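Local structure of racemase, putative (Roseobacter denitrificans, 3TCS) at residues R158-F166 with Y354-R362. The protein probably acts as a magnesium-dependent hydro-lyase or racemase of the mandelate racemase/muconate lactonizing enzyme family, and binds magnesium and D-alanine. Numbering follows the deposited sequence.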
# COMPACT_ATOMS: atom_id res chain seq x y z
N ARG B 158 -21.14 -11.60 -29.33
CA ARG B 158 -22.45 -11.98 -28.84
C ARG B 158 -22.95 -13.15 -29.69
O ARG B 158 -23.43 -14.15 -29.18
CB ARG B 158 -23.43 -10.81 -28.97
CG ARG B 158 -24.85 -11.12 -28.54
CD ARG B 158 -25.83 -10.06 -29.06
NE ARG B 158 -26.00 -10.18 -30.51
CZ ARG B 158 -26.70 -9.33 -31.26
NH1 ARG B 158 -27.30 -8.28 -30.72
NH2 ARG B 158 -26.80 -9.54 -32.57
N ASP B 159 -22.80 -13.01 -31.01
CA ASP B 159 -23.26 -14.02 -31.94
C ASP B 159 -22.39 -15.27 -32.07
O ASP B 159 -22.91 -16.35 -32.34
CB ASP B 159 -23.45 -13.41 -33.33
CG ASP B 159 -24.48 -12.30 -33.34
OD1 ASP B 159 -25.47 -12.40 -32.59
OD2 ASP B 159 -24.30 -11.33 -34.11
N THR B 160 -21.08 -15.14 -31.87
CA THR B 160 -20.19 -16.29 -32.00
C THR B 160 -19.88 -17.03 -30.70
O THR B 160 -19.68 -18.25 -30.71
CB THR B 160 -18.84 -15.90 -32.65
OG1 THR B 160 -18.19 -14.90 -31.85
CG2 THR B 160 -19.07 -15.34 -34.05
N GLN B 161 -19.84 -16.30 -29.59
CA GLN B 161 -19.52 -16.89 -28.28
C GLN B 161 -20.73 -17.09 -27.37
O GLN B 161 -20.67 -17.87 -26.42
CB GLN B 161 -18.49 -16.01 -27.55
CG GLN B 161 -17.14 -15.86 -28.25
CD GLN B 161 -16.40 -17.18 -28.42
OE1 GLN B 161 -16.38 -18.01 -27.50
NE2 GLN B 161 -15.79 -17.37 -29.58
N GLY B 162 -21.81 -16.37 -27.64
CA GLY B 162 -23.01 -16.51 -26.83
C GLY B 162 -23.11 -15.60 -25.61
O GLY B 162 -23.98 -15.81 -24.77
N PHE B 163 -22.23 -14.61 -25.50
CA PHE B 163 -22.29 -13.70 -24.36
C PHE B 163 -23.63 -12.97 -24.34
O PHE B 163 -24.16 -12.63 -25.39
CB PHE B 163 -21.18 -12.64 -24.45
CG PHE B 163 -19.80 -13.18 -24.26
CD1 PHE B 163 -19.38 -13.66 -23.03
CD2 PHE B 163 -18.89 -13.16 -25.31
CE1 PHE B 163 -18.08 -14.12 -22.84
CE2 PHE B 163 -17.58 -13.62 -25.14
CZ PHE B 163 -17.18 -14.10 -23.90
N THR B 164 -24.17 -12.73 -23.14
CA THR B 164 -25.43 -12.00 -23.00
C THR B 164 -25.28 -10.84 -22.01
O THR B 164 -26.27 -10.30 -21.51
CB THR B 164 -26.58 -12.92 -22.52
OG1 THR B 164 -26.26 -13.46 -21.24
CG2 THR B 164 -26.80 -14.05 -23.52
N ALA B 165 -24.03 -10.47 -21.73
CA ALA B 165 -23.70 -9.37 -20.83
C ALA B 165 -22.41 -8.76 -21.37
O ALA B 165 -21.52 -9.48 -21.82
CB ALA B 165 -23.51 -9.88 -19.40
N PHE B 166 -22.32 -7.43 -21.34
CA PHE B 166 -21.16 -6.72 -21.88
C PHE B 166 -20.81 -5.48 -21.07
O PHE B 166 -21.70 -4.75 -20.64
CB PHE B 166 -21.47 -6.28 -23.32
CG PHE B 166 -21.92 -7.39 -24.21
CD1 PHE B 166 -21.01 -8.06 -25.02
CD2 PHE B 166 -23.24 -7.84 -24.17
CE1 PHE B 166 -21.40 -9.16 -25.78
CE2 PHE B 166 -23.64 -8.94 -24.92
CZ PHE B 166 -22.72 -9.60 -25.73
N TYR B 354 -10.07 -21.20 -20.50
CA TYR B 354 -11.04 -20.17 -20.82
C TYR B 354 -11.91 -20.30 -22.06
O TYR B 354 -12.35 -19.30 -22.62
CB TYR B 354 -10.32 -18.81 -20.84
CG TYR B 354 -9.60 -18.51 -19.55
CD1 TYR B 354 -10.25 -18.60 -18.32
CD2 TYR B 354 -8.25 -18.12 -19.54
CE1 TYR B 354 -9.60 -18.32 -17.12
CE2 TYR B 354 -7.59 -17.84 -18.35
CZ TYR B 354 -8.27 -17.94 -17.14
OH TYR B 354 -7.64 -17.63 -15.96
N GLU B 355 -12.17 -21.53 -22.50
CA GLU B 355 -13.02 -21.73 -23.66
C GLU B 355 -14.44 -21.38 -23.20
O GLU B 355 -14.89 -21.83 -22.15
CB GLU B 355 -12.98 -23.19 -24.12
CG GLU B 355 -11.64 -23.64 -24.67
CD GLU B 355 -11.66 -25.08 -25.16
OE1 GLU B 355 -12.45 -25.38 -26.07
OE2 GLU B 355 -10.89 -25.91 -24.62
N ILE B 356 -15.14 -20.57 -23.99
CA ILE B 356 -16.50 -20.17 -23.64
C ILE B 356 -17.56 -21.03 -24.32
O ILE B 356 -17.47 -21.32 -25.51
CB ILE B 356 -16.76 -18.69 -24.02
CG1 ILE B 356 -15.86 -17.77 -23.19
CG2 ILE B 356 -18.23 -18.32 -23.78
CD1 ILE B 356 -16.20 -17.75 -21.72
N GLU B 357 -18.55 -21.45 -23.54
CA GLU B 357 -19.65 -22.27 -24.04
C GLU B 357 -20.93 -21.45 -23.88
O GLU B 357 -21.43 -21.28 -22.77
CB GLU B 357 -19.77 -23.57 -23.22
CG GLU B 357 -18.45 -24.31 -23.02
CD GLU B 357 -18.61 -25.59 -22.21
OE1 GLU B 357 -17.64 -25.97 -21.52
OE2 GLU B 357 -19.69 -26.23 -22.27
N ASP B 358 -21.45 -20.94 -24.99
CA ASP B 358 -22.66 -20.13 -24.97
C ASP B 358 -22.67 -19.11 -23.83
O ASP B 358 -23.55 -19.12 -22.98
CB ASP B 358 -23.89 -21.04 -24.88
CG ASP B 358 -25.19 -20.27 -25.07
OD1 ASP B 358 -25.28 -19.46 -26.02
OD2 ASP B 358 -26.13 -20.49 -24.27
N GLY B 359 -21.66 -18.24 -23.82
CA GLY B 359 -21.58 -17.20 -22.80
C GLY B 359 -21.20 -17.66 -21.40
O GLY B 359 -21.25 -16.87 -20.46
N HIS B 360 -20.82 -18.92 -21.26
CA HIS B 360 -20.43 -19.45 -19.96
C HIS B 360 -19.01 -20.00 -19.96
O HIS B 360 -18.56 -20.57 -20.96
CB HIS B 360 -21.38 -20.57 -19.53
CG HIS B 360 -22.75 -20.09 -19.16
ND1 HIS B 360 -23.64 -19.58 -20.08
CD2 HIS B 360 -23.39 -20.05 -17.96
CE1 HIS B 360 -24.76 -19.23 -19.47
NE2 HIS B 360 -24.63 -19.51 -18.18
N ALA B 361 -18.33 -19.84 -18.83
CA ALA B 361 -16.99 -20.37 -18.65
C ALA B 361 -17.21 -21.62 -17.81
O ALA B 361 -18.30 -21.79 -17.24
CB ALA B 361 -16.11 -19.38 -17.91
N ARG B 362 -16.22 -22.50 -17.71
CA ARG B 362 -16.42 -23.72 -16.94
C ARG B 362 -15.33 -24.10 -15.96
O ARG B 362 -14.14 -24.05 -16.28
CB ARG B 362 -16.64 -24.90 -17.89
CG ARG B 362 -16.83 -26.25 -17.19
CD ARG B 362 -16.68 -27.42 -18.16
NE ARG B 362 -17.78 -27.52 -19.13
CZ ARG B 362 -18.99 -27.99 -18.86
NH1 ARG B 362 -19.29 -28.41 -17.63
NH2 ARG B 362 -19.91 -28.05 -19.82
O HOH W 1 -14.31 -19.78 -26.71
O HOH W 2 -23.19 -14.23 -20.85
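Backbone meets backbone here, turn against turn, where the chain leaves helix 147-161 at Gly162 and faces the hairpin bend Asp358-Gly359 just before strand 360-363. Gly359 N donates to Gln161 O (2.8 Å), a somewhat bent bond at 140°, and Gly359 CA lies 3.4 Å from Gly162 O in a CA-H...O contact. With no side chain on either glycine, the backbones close to 3.9 Å between Phe163 CA and Gly359 CA, and to 4.1 Å between Gly162 CA and Asp358 CA. Both glycines have positive phi, Gly359 inside a type I' turn closed by paired backbone bonds between Glu357 and His360; His360 ND1 adds a bond to Asp358 O. In this TIM barrel of the enolase superfamily, the loop lies at the N-terminal end of strand 165-169, away from the active site; that strand runs parallel to strand 132-139, and 360-363 antiparallel to it. Beside the turn, Ile356 crosses Phe163 at about a right angle, CG1 standing 4.0 Å from CZ; apolar side chains suit this flank, Ile356 also packing on Phe334 and Phe163 on Ile336. Gln161, bent at chi2 (-62°), brings OE1 to a water (2.8 Å) that accepts from Ile356 N, while a second water joins Thr164 N to Gly359 O.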